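Local coordinates for protein leucine--tRNA ligase (Agrobacterium radiobacter, PDB 5AH5) that probably attaches leucine to its cognate tRNA at the expense of ATP, acting as a class I aminoacyl-tRNA synthetase, at residues B[40-45]-B[101-106]; B[77-82]-B[122-127]; B[83-88]-B[421-426]. One frame throughout, in Å; residues are numbered along the deposited sequence.

Interaction 1 (B[40-45]-B[101-106]). With LSS (5'-O-(L-leucylsulfamoyl)adenosine), chain I.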
loop_
_atom_site.group_PDB
_atom_site.type_symbol
_atom_site.label_atom_id
_atom_site.label_comp_id
_atom_site.label_asym_id
_atom_site.label_seq_id
_atom_site.Cartn_x
_atom_site.Cartn_y
_atom_site.Cartn_z
ATOM N N PRO B 40 -9.681 -5.596 -3.852
ATOM C CA PRO B 40 -10.552 -5.693 -2.730
ATOM C C PRO B 40 -10.892 -7.145 -2.253
ATOM O O PRO B 40 -10.942 -8.057 -3.060
ATOM C CB PRO B 40 -11.814 -5.077 -3.237
ATOM C CG PRO B 40 -11.838 -5.384 -4.638
ATOM C CD PRO B 40 -10.411 -5.370 -5.079
ATOM N N TYR B 41 -11.182 -7.307 -0.963
ATOM C CA TYR B 41 -11.755 -8.580 -0.444
ATOM C C TYR B 41 -13.155 -8.734 -0.972
ATOM O O TYR B 41 -13.969 -7.807 -0.987
ATOM C CB TYR B 41 -11.773 -8.624 1.093
ATOM C CG TYR B 41 -10.383 -8.703 1.740
ATOM C CD1 TYR B 41 -9.526 -9.772 1.453
ATOM C CD2 TYR B 41 -9.927 -7.718 2.642
ATOM C CE1 TYR B 41 -8.312 -9.893 2.047
ATOM C CE2 TYR B 41 -8.652 -7.842 3.244
ATOM C CZ TYR B 41 -7.853 -8.895 2.912
ATOM O OH TYR B 41 -6.585 -9.052 3.434
ATOM N N THR B 42 -13.519 -9.950 -1.300
ATOM C CA THR B 42 -14.867 -10.198 -1.763
ATOM C C THR B 42 -15.807 -10.483 -0.582
ATOM O O THR B 42 -16.461 -11.557 -0.526
ATOM C CB THR B 42 -14.857 -11.366 -2.782
ATOM O OG1 THR B 42 -14.222 -12.498 -2.165
ATOM C CG2 THR B 42 -14.068 -10.943 -3.977
ATOM N N SER B 43 -15.953 -9.486 0.300
ATOM C CA SER B 43 -16.718 -9.623 1.509
ATOM C C SER B 43 -18.023 -8.875 1.476
ATOM O O SER B 43 -18.721 -8.812 2.466
ATOM C CB SER B 43 -15.890 -9.184 2.674
ATOM O OG SER B 43 -15.434 -7.824 2.534
ATOM N N GLY B 44 -18.391 -8.307 0.351
ATOM C CA GLY B 44 -19.608 -7.483 0.272
ATOM C C GLY B 44 -19.627 -6.658 -1.026
ATOM O O GLY B 44 -18.891 -6.922 -1.958
ATOM N N HIS B 45 -20.509 -5.722 -1.098
ATOM C CA HIS B 45 -20.577 -4.779 -2.215
ATOM C C HIS B 45 -19.424 -3.747 -2.225
ATOM O O HIS B 45 -18.625 -3.659 -1.294
ATOM C CB HIS B 45 -21.917 -4.038 -2.197
ATOM C CG HIS B 45 -23.112 -4.924 -2.438
ATOM N ND1 HIS B 45 -23.052 -6.107 -3.155
ATOM C CD2 HIS B 45 -24.410 -4.779 -2.073
ATOM C CE1 HIS B 45 -24.254 -6.649 -3.218
ATOM N NE2 HIS B 45 -25.097 -5.860 -2.571
ATOM N N ASP B 101 -20.994 -13.778 -6.135
ATOM C CA ASP B 101 -21.944 -12.649 -6.059
ATOM C C ASP B 101 -21.241 -11.298 -5.779
ATOM O O ASP B 101 -21.685 -10.295 -6.281
ATOM C CB ASP B 101 -23.024 -12.902 -5.007
ATOM C CG ASP B 101 -23.856 -11.624 -4.603
ATOM O OD1 ASP B 101 -23.421 -10.796 -3.716
ATOM O OD2 ASP B 101 -24.985 -11.468 -5.132
ATOM N N ALA B 102 -20.210 -11.299 -4.944
ATOM C CA ALA B 102 -19.574 -10.057 -4.532
ATOM C C ALA B 102 -18.718 -9.583 -5.685
ATOM O O ALA B 102 -18.646 -8.380 -5.973
ATOM C CB ALA B 102 -18.777 -10.260 -3.271
ATOM N N ILE B 103 -18.072 -10.543 -6.334
ATOM C CA ILE B 103 -17.287 -10.268 -7.548
ATOM C C ILE B 103 -18.177 -9.593 -8.577
ATOM O O ILE B 103 -17.885 -8.484 -9.056
ATOM C CB ILE B 103 -16.557 -11.511 -8.072
ATOM C CG1 ILE B 103 -15.476 -11.905 -7.092
ATOM C CG2 ILE B 103 -15.986 -11.322 -9.493
ATOM C CD1 ILE B 103 -14.763 -13.181 -7.456
ATOM N N ASP B 104 -19.264 -10.255 -8.877
ATOM C CA ASP B 104 -20.183 -9.816 -9.905
ATOM C C ASP B 104 -20.735 -8.394 -9.544
ATOM O O ASP B 104 -20.792 -7.518 -10.395
ATOM C CB ASP B 104 -21.350 -10.748 -10.015
ATOM C CG ASP B 104 -20.995 -12.161 -10.649
ATOM O OD1 ASP B 104 -19.864 -12.386 -11.161
ATOM O OD2 ASP B 104 -21.897 -13.057 -10.598
ATOM N N SER B 105 -21.154 -8.205 -8.302
ATOM C CA SER B 105 -21.639 -6.876 -7.813
ATOM C C SER B 105 -20.505 -5.809 -7.904
ATOM O O SER B 105 -20.732 -4.745 -8.381
ATOM C CB SER B 105 -22.108 -7.009 -6.377
ATOM O OG SER B 105 -22.483 -5.792 -5.824
ATOM N N MET B 106 -19.299 -6.127 -7.449
ATOM C CA MET B 106 -18.203 -5.156 -7.431
ATOM C C MET B 106 -17.765 -4.801 -8.836
ATOM O O MET B 106 -17.540 -3.635 -9.133
ATOM C CB MET B 106 -17.015 -5.609 -6.611
ATOM C CG MET B 106 -17.243 -5.437 -5.109
ATOM S SD MET B 106 -15.830 -5.797 -4.093
ATOM C CE MET B 106 -15.488 -7.424 -4.563
HETATM C C1 LSS I . -7.955 -5.221 1.143
HETATM N N1 LSS I . -11.550 4.805 2.689
HETATM O O1 LSS I . -7.564 -4.475 2.013
HETATM S S1 LSS I . -10.176 -4.155 1.074
HETATM C C2 LSS I . -10.480 4.732 1.900
HETATM N N2 LSS I . -9.171 -5.169 0.632
HETATM O O2 LSS I . -7.458 0.829 2.010
HETATM N N3 LSS I . -10.010 3.567 1.404
HETATM O O3 LSS I . -6.453 0.006 -0.423
HETATM C C4 LSS I . -10.663 2.423 1.718
HETATM N N4 LSS I . -7.733 -7.337 -0.167
HETATM O O4 LSS I . -9.747 -0.119 -0.525
HETATM C C5 LSS I . -11.730 2.429 2.607
HETATM O O5 LSS I . -9.610 -2.711 0.696
HETATM C C6 LSS I . -12.160 3.642 3.116
HETATM N N6 LSS I . -13.242 3.659 3.937
HETATM C C7 LSS I . -4.715 -6.673 -0.542
HETATM N N7 LSS I . -12.138 1.144 2.772
HETATM C C8 LSS I . -11.310 0.344 2.047
HETATM C C9 LSS I . -5.819 -5.717 -0.084
HETATM N N9 LSS I . -10.432 1.143 1.385
HETATM C CA LSS I . -7.041 -6.304 0.647
HETATM C C10 LSS I . -3.986 -7.219 0.696
HETATM C C11 LSS I . -3.792 -5.903 -1.554
HETATM O O1A LSS I . -10.516 -4.031 2.498
HETATM C C21 LSS I . -9.337 0.738 0.527
HETATM C C22 LSS I . -8.291 -0.017 1.270
HETATM C C23 LSS I . -7.549 -0.756 0.154
HETATM C C24 LSS I . -8.678 -0.995 -0.827
HETATM C C25 LSS I . -9.326 -2.370 -0.658
HETATM O O2A LSS I . -11.399 -4.227 0.304
#
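The imidazole of His45 meets Ser105 of the helical residues 101-106 obliquely, with ND1 2.7 Å from Ser105 OG; Asp101 OD1 is well beyond, 4.3 Å from His45 CE1. The second flat group of this loop, the Tyr41 phenol, does not touch the helix; it offers one face to the leucyl-sulfamoyl adenosine, whose amino nitrogen N4 rides above the centre of the ring. Tyr41 N also reaches the sulfamoyl oxygen O2A in a weak hydrogen bond of 3.3 Å.

Behind this pocket wall the packing is mostly apolar. Met106 bends at its last torsion (chi3 -57°), which carries CE across to Thr42 CG2 at 3.8 Å and close to the carbonyl of Tyr41, while Met106 SD lies 4.1 Å from Pro40 CG. Thr42 CG2 also meets Ile103 CG1 at 3.6 Å, and the Ala102 methyl lies against Gly44 O.

Residues 40-45 open the predicted HIGH region of class I synthetases. This loop, running from strand 32-37 to helix 48-66, is backed by helix 95-112, while helix 82-91 also packs against it.

Interaction 2 (B[77-82]-B[122-127]). With LSS (5'-O-(L-leucylsulfamoyl)adenosine), chain I.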
loop_
_atom_site.group_PDB
_atom_site.type_symbol
_atom_site.label_atom_id
_atom_site.label_comp_id
_atom_site.label_asym_id
_atom_site.label_seq_id
_atom_site.Cartn_x
_atom_site.Cartn_y
_atom_site.Cartn_z
ATOM N N TRP B 77 -9.630 -9.982 -7.664
ATOM C CA TRP B 77 -10.503 -10.246 -6.505
ATOM C C TRP B 77 -9.722 -10.997 -5.453
ATOM O O TRP B 77 -9.232 -12.085 -5.719
ATOM C CB TRP B 77 -11.699 -11.044 -7.004
ATOM C CG TRP B 77 -12.310 -10.345 -8.203
ATOM C CD1 TRP B 77 -12.257 -10.760 -9.493
ATOM C CD2 TRP B 77 -12.901 -9.028 -8.239
ATOM N NE1 TRP B 77 -12.919 -9.897 -10.304
ATOM C CE2 TRP B 77 -13.305 -8.795 -9.563
ATOM C CE3 TRP B 77 -13.152 -8.047 -7.278
ATOM C CZ2 TRP B 77 -13.896 -7.596 -9.966
ATOM C CZ3 TRP B 77 -13.791 -6.839 -7.675
ATOM C CH2 TRP B 77 -14.147 -6.625 -9.005
ATOM N N ASP B 78 -9.579 -10.398 -4.272
ATOM C CA ASP B 78 -8.942 -11.043 -3.103
ATOM C C ASP B 78 -10.080 -11.865 -2.405
ATOM O O ASP B 78 -10.755 -11.390 -1.518
ATOM C CB ASP B 78 -8.328 -9.971 -2.227
ATOM C CG ASP B 78 -7.167 -10.446 -1.378
ATOM O OD1 ASP B 78 -6.816 -11.631 -1.416
ATOM O OD2 ASP B 78 -6.554 -9.579 -0.669
ATOM N N SER B 79 -10.264 -13.134 -2.825
ATOM C CA SER B 79 -11.453 -13.818 -2.572
ATOM C C SER B 79 -11.366 -15.037 -1.639
ATOM O O SER B 79 -12.371 -15.665 -1.456
ATOM C CB SER B 79 -12.122 -14.125 -3.930
ATOM O OG SER B 79 -11.209 -14.584 -4.863
ATOM N N PHE B 80 -10.198 -15.360 -1.073
ATOM C CA PHE B 80 -10.027 -16.431 -0.123
ATOM C C PHE B 80 -9.761 -15.879 1.299
ATOM O O PHE B 80 -9.480 -14.676 1.505
ATOM C CB PHE B 80 -8.827 -17.333 -0.496
ATOM C CG PHE B 80 -9.178 -18.628 -1.298
ATOM C CD1 PHE B 80 -10.359 -19.342 -1.114
ATOM C CD2 PHE B 80 -8.228 -19.170 -2.155
ATOM C CE1 PHE B 80 -10.625 -20.514 -1.826
ATOM C CE2 PHE B 80 -8.465 -20.365 -2.821
ATOM C CZ PHE B 80 -9.654 -21.034 -2.675
ATOM N N GLY B 81 -9.884 -16.787 2.258
ATOM C CA GLY B 81 -9.591 -16.545 3.631
ATOM C C GLY B 81 -10.673 -15.835 4.392
ATOM O O GLY B 81 -11.804 -15.723 3.967
ATOM N N LEU B 82 -10.269 -15.280 5.515
ATOM C CA LEU B 82 -11.193 -14.868 6.524
ATOM C C LEU B 82 -12.225 -13.902 6.102
ATOM O O LEU B 82 -13.377 -14.099 6.458
ATOM C CB LEU B 82 -10.450 -14.392 7.746
ATOM C CG LEU B 82 -9.568 -15.417 8.392
ATOM C CD1 LEU B 82 -8.980 -14.796 9.653
ATOM C CD2 LEU B 82 -10.370 -16.668 8.759
ATOM N N GLU B 122 -7.998 -9.782 -15.614
ATOM C CA GLU B 122 -8.642 -10.091 -14.352
ATOM C C GLU B 122 -8.247 -11.452 -13.780
ATOM O O GLU B 122 -7.959 -12.385 -14.519
ATOM C CB GLU B 122 -10.159 -10.037 -14.570
ATOM C CG GLU B 122 -11.086 -10.309 -13.371
ATOM C CD GLU B 122 -12.542 -10.278 -13.782
ATOM O OE1 GLU B 122 -12.860 -10.158 -14.989
ATOM O OE2 GLU B 122 -13.441 -10.297 -12.902
ATOM N N LEU B 123 -8.186 -11.538 -12.460
ATOM C CA LEU B 123 -7.993 -12.794 -11.765
ATOM C C LEU B 123 -8.793 -12.823 -10.481
ATOM O O LEU B 123 -9.337 -11.810 -10.011
ATOM C CB LEU B 123 -6.524 -13.063 -11.442
ATOM C CG LEU B 123 -5.782 -11.987 -10.644
ATOM C CD1 LEU B 123 -6.072 -12.096 -9.123
ATOM C CD2 LEU B 123 -4.278 -12.047 -10.826
ATOM N N ALA B 124 -8.901 -14.020 -9.926
ATOM C CA ALA B 124 -9.559 -14.193 -8.638
ATOM C C ALA B 124 -8.729 -15.211 -7.885
ATOM O O ALA B 124 -8.441 -16.264 -8.435
ATOM C CB ALA B 124 -10.949 -14.677 -8.884
ATOM N N THR B 125 -8.354 -14.926 -6.645
ATOM C CA THR B 125 -7.441 -15.809 -5.983
ATOM C C THR B 125 -8.088 -17.222 -5.659
ATOM O O THR B 125 -7.383 -18.122 -5.335
ATOM C CB THR B 125 -6.881 -15.184 -4.741
ATOM O OG1 THR B 125 -7.934 -14.941 -3.833
ATOM C CG2 THR B 125 -6.172 -13.725 -5.089
ATOM N N CYS B 126 -9.382 -17.343 -5.775
ATOM C CA CYS B 126 -10.078 -18.596 -5.464
ATOM C C CYS B 126 -10.228 -19.451 -6.712
ATOM O O CYS B 126 -10.688 -20.569 -6.603
ATOM C CB CYS B 126 -11.436 -18.327 -4.828
ATOM S SG CYS B 126 -12.605 -17.401 -5.812
ATOM N N SER B 127 -9.853 -18.958 -7.891
ATOM C CA SER B 127 -10.076 -19.756 -9.075
ATOM C C SER B 127 -9.049 -20.895 -9.158
ATOM O O SER B 127 -7.858 -20.768 -8.673
ATOM C CB SER B 127 -10.093 -18.867 -10.325
ATOM O OG SER B 127 -8.747 -18.529 -10.579
HETATM C C1 LSS I . -7.955 -5.221 1.143
HETATM N N1 LSS I . -11.550 4.805 2.689
HETATM O O1 LSS I . -7.564 -4.475 2.013
HETATM S S1 LSS I . -10.176 -4.155 1.074
HETATM C C2 LSS I . -10.480 4.732 1.900
HETATM N N2 LSS I . -9.171 -5.169 0.632
HETATM O O2 LSS I . -7.458 0.829 2.010
HETATM N N3 LSS I . -10.010 3.567 1.404
HETATM O O3 LSS I . -6.453 0.006 -0.423
HETATM C C4 LSS I . -10.663 2.423 1.718
HETATM N N4 LSS I . -7.733 -7.337 -0.167
HETATM O O4 LSS I . -9.747 -0.119 -0.525
HETATM C C5 LSS I . -11.730 2.429 2.607
HETATM O O5 LSS I . -9.610 -2.711 0.696
HETATM C C6 LSS I . -12.160 3.642 3.116
HETATM N N6 LSS I . -13.242 3.659 3.937
HETATM C C7 LSS I . -4.715 -6.673 -0.542
HETATM N N7 LSS I . -12.138 1.144 2.772
HETATM C C8 LSS I . -11.310 0.344 2.047
HETATM C C9 LSS I . -5.819 -5.717 -0.084
HETATM N N9 LSS I . -10.432 1.143 1.385
HETATM C CA LSS I . -7.041 -6.304 0.647
HETATM C C10 LSS I . -3.986 -7.219 0.696
HETATM C C11 LSS I . -3.792 -5.903 -1.554
HETATM O O1A LSS I . -10.516 -4.031 2.498
HETATM C C21 LSS I . -9.337 0.738 0.527
HETATM C C22 LSS I . -8.291 -0.017 1.270
HETATM C C23 LSS I . -7.549 -0.756 0.154
HETATM C C24 LSS I . -8.678 -0.995 -0.827
HETATM C C25 LSS I . -9.326 -2.370 -0.658
HETATM O O2A LSS I . -11.399 -4.227 0.304
HETATM O O HOH W 1 -7.371 -14.169 -1.047
#
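Trp77 and Ala124 sit opposite each other in a single bridge between two segments that run in nearly the same direction. Two backbone hydrogen bonds make it: Thr125 N to Trp77 O at 3.1 Å, and a weak, bent one from Trp77 N to Leu123 O.

Side chains supply further polar links. Trp77 NE1 donates to Glu122 OE2 at 2.7 Å, almost straight (178°); the oxygen lies in the indole plane and uses its anti lone pair, though the carboxylate itself is turned 65° from the ring. The other oxygen, OE1, pairs with Lys107, so both ends of the carboxylate are held. Further along, Thr125 OG1 takes the N-H of Ser79 at 3.1 Å, its hydroxyl set between the backbone N and the carbonyl carbon (chi1 63°). Ser79 OG folds back onto Trp77 O from above the carbonyl plane, giving that oxygen a second donor besides Thr125 N, and receives a weak bond from Cys126 N.

Water joins the two segments as well: one molecule donates to Asp78 OD1 at 2.6 Å, accepts from Phe80 N and contacts Thr125 OG1.

Apolar contact comes from Cys126 on Phe80. Cys126 CA lies over one face of the Phe80 ring, offset toward its rim, in a CH-pi contact 3.8 Å from the centroid, and Cys126 CB packs on CE1. Trp423 meets the same ring edge-to-face.

Asp78 OD2 accepts from the leucyl amino nitrogen N4 of the bound analogue at 2.6 Å. Its other oxygen meets the water, which should limit rotation of the carboxylate. Asp78 thus forms part of the leucyl-adenylate pocket in the catalytic domain of a class I synthetase.

Interaction 3 (B[83-88]-B[421-426])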
loop_
_atom_site.group_PDB
_atom_site.type_symbol
_atom_site.label_atom_id
_atom_site.label_comp_id
_atom_site.label_asym_id
_atom_site.label_seq_id
_atom_site.Cartn_x
_atom_site.Cartn_y
_atom_site.Cartn_z
ATOM N N PRO B 83 -11.862 -12.869 5.267
ATOM C CA PRO B 83 -12.871 -11.877 5.016
ATOM C C PRO B 83 -14.054 -12.305 4.217
ATOM O O PRO B 83 -15.226 -12.018 4.595
ATOM C CB PRO B 83 -12.091 -10.700 4.358
ATOM C CG PRO B 83 -10.716 -10.854 4.870
ATOM C CD PRO B 83 -10.511 -12.359 4.965
ATOM N N ALA B 84 -13.801 -12.936 3.074
ATOM C CA ALA B 84 -14.901 -13.544 2.336
ATOM C C ALA B 84 -15.621 -14.589 3.216
ATOM O O ALA B 84 -16.838 -14.665 3.196
ATOM C CB ALA B 84 -14.392 -14.260 1.077
ATOM N N GLU B 85 -14.851 -15.410 3.896
ATOM C CA GLU B 85 -15.431 -16.621 4.557
ATOM C C GLU B 85 -16.407 -16.200 5.703
ATOM O O GLU B 85 -17.558 -16.696 5.788
ATOM C CB GLU B 85 -14.353 -17.583 5.047
ATOM C CG GLU B 85 -15.052 -18.917 5.508
ATOM C CD GLU B 85 -14.133 -19.978 5.995
ATOM O OE1 GLU B 85 -13.051 -19.667 6.454
ATOM O OE2 GLU B 85 -14.501 -21.187 5.910
ATOM N N ASN B 86 -15.952 -15.260 6.546
ATOM C CA ASN B 86 -16.787 -14.690 7.650
ATOM C C ASN B 86 -17.969 -13.974 7.071
ATOM O O ASN B 86 -19.082 -14.075 7.578
ATOM C CB ASN B 86 -15.933 -13.776 8.576
ATOM C CG ASN B 86 -14.920 -14.576 9.345
ATOM O OD1 ASN B 86 -15.109 -15.774 9.538
ATOM N ND2 ASN B 86 -13.858 -13.964 9.765
ATOM N N ALA B 87 -17.819 -13.285 5.944
ATOM C CA ALA B 87 -19.000 -12.565 5.461
ATOM C C ALA B 87 -20.035 -13.562 4.928
ATOM O O ALA B 87 -21.280 -13.390 5.063
ATOM C CB ALA B 87 -18.635 -11.557 4.414
ATOM N N ALA B 88 -19.553 -14.580 4.250
ATOM C CA ALA B 88 -20.453 -15.633 3.780
ATOM C C ALA B 88 -21.086 -16.347 4.978
ATOM O O ALA B 88 -22.243 -16.532 4.953
ATOM C CB ALA B 88 -19.754 -16.610 2.865
ATOM N N ARG B 421 -8.925 -23.704 8.418
ATOM C CA ARG B 421 -10.110 -23.122 7.785
ATOM C C ARG B 421 -10.363 -23.777 6.438
ATOM O O ARG B 421 -9.439 -24.178 5.809
ATOM C CB ARG B 421 -9.796 -21.642 7.572
ATOM C CG ARG B 421 -9.940 -20.872 8.850
ATOM C CD ARG B 421 -11.372 -20.450 8.764
ATOM N NE ARG B 421 -11.711 -19.843 9.944
ATOM C CZ ARG B 421 -12.587 -18.849 10.061
ATOM N NH1 ARG B 421 -13.322 -18.368 9.055
ATOM N NH2 ARG B 421 -12.730 -18.391 11.255
ATOM N N TYR B 422 -11.622 -23.842 6.049
ATOM C CA TYR B 422 -12.062 -24.331 4.769
ATOM C C TYR B 422 -11.688 -23.388 3.573
ATOM O O TYR B 422 -11.141 -23.846 2.549
ATOM C CB TYR B 422 -13.581 -24.486 4.785
ATOM C CG TYR B 422 -14.216 -24.856 3.458
ATOM C CD1 TYR B 422 -14.141 -26.160 2.926
ATOM C CD2 TYR B 422 -14.954 -23.944 2.754
ATOM C CE1 TYR B 422 -14.754 -26.483 1.708
ATOM C CE2 TYR B 422 -15.499 -24.238 1.534
ATOM C CZ TYR B 422 -15.424 -25.547 1.025
ATOM O OH TYR B 422 -16.021 -25.829 -0.191
ATOM N N TRP B 423 -11.968 -22.086 3.717
ATOM C CA TRP B 423 -12.055 -21.214 2.554
ATOM C C TRP B 423 -10.713 -20.550 2.349
ATOM O O TRP B 423 -10.478 -19.391 2.776
ATOM C CB TRP B 423 -13.231 -20.260 2.675
ATOM C CG TRP B 423 -13.446 -19.479 1.435
ATOM C CD1 TRP B 423 -13.261 -18.107 1.295
ATOM C CD2 TRP B 423 -13.844 -19.971 0.140
ATOM N NE1 TRP B 423 -13.548 -17.748 0.017
ATOM C CE2 TRP B 423 -13.876 -18.865 -0.723
ATOM C CE3 TRP B 423 -14.141 -21.264 -0.390
ATOM C CZ2 TRP B 423 -14.250 -18.972 -2.074
ATOM C CZ3 TRP B 423 -14.500 -21.383 -1.738
ATOM C CH2 TRP B 423 -14.525 -20.247 -2.578
ATOM N N GLY B 424 -9.805 -21.348 1.790
ATOM C CA GLY B 424 -8.462 -20.870 1.370
ATOM C C GLY B 424 -7.814 -21.892 0.475
ATOM O O GLY B 424 -8.363 -23.005 0.205
ATOM N N CYS B 425 -6.623 -21.578 0.056
ATOM C CA CYS B 425 -5.914 -22.432 -0.914
ATOM C C CYS B 425 -5.401 -23.695 -0.229
ATOM O O CYS B 425 -4.619 -23.573 0.713
ATOM C CB CYS B 425 -4.736 -21.660 -1.479
ATOM S SG CYS B 425 -3.888 -22.538 -2.787
ATOM N N PRO B 426 -5.782 -24.924 -0.714
ATOM C CA PRO B 426 -5.215 -26.076 -0.062
ATOM C C PRO B 426 -3.718 -26.148 -0.112
ATOM O O PRO B 426 -3.119 -25.681 -1.075
ATOM C CB PRO B 426 -5.899 -27.286 -0.772
ATOM C CG PRO B 426 -7.157 -26.722 -1.321
ATOM C CD PRO B 426 -6.801 -25.307 -1.703
HETATM O O HOH W 2 -13.533 -22.608 7.919
#
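Glu85 crosses Trp423 at a slant, its aliphatic chain pressed against CB of the tryptophan. This is the tight half of the contact: Glu85 CD approaches Trp423 CB to 3.5 Å, and CB and CG lie hardly farther from that carbon. One helix residue back, Ala84 CB rests obliquely against the indole, 3.7 Å from Trp423 NE1. The N-H of that indole is spent elsewhere, on Ser79 O, which fixes the ring beside the helix. An extended chain, with CG anti to the backbone N (chi1 -171°), carries the Glu85 carboxylate past Trp423 to Arg421.

There Arg421 NH1 forms a salt bridge of 2.9 Å with Glu85 OE1. The oxygen lies in the guanidinium plane but is met from above its own carboxylate plane, 61° out of it. At the other oxygen a water donates to Glu85 OE2 at 2.6 Å and accepts from Tyr422 N, spanning the carboxylate and the backbone of 421-426.

Trp423 is the centre of an inverse gamma turn, closed by Gly424 N on Tyr422 O. Through this contact two portions of the catalytic domain far apart in sequence meet: helix 82-91 belongs to the first, residues 421-426 to the second, and the editing domain is inserted between them.

The looser, more polar side is at Asn86, which is partly exposed. Its OD1 accepts a second bond from Arg421 NH1, at 3.2 Å, the amide standing steeply to the guanidinium. Glu160 takes both Arg421 NH2 and Asn86 ND2.

How the interactions relate
Interaction 2 borders both others, its centre about 10 Å from each, whereas the centres of interactions 1 and 3 are about 14 Å apart. Residues 77-82 make the joins: Asp78 N probably bonds to Pro40 O at 3.0 Å and Asp78 O to Thr42 N, while Gly81 N probably bonds to Trp423 O at 2.7 Å. Interactions 1 and 2 both touch the ligand, with Tyr41 and Asp78 meeting the same amino nitrogen from two directions. Interaction 3 stands back, the Ala84 side chain about 10 Å from the ligand, and packs against interaction 1 through Pro83 on Tyr41 and Ala87 on Ser43.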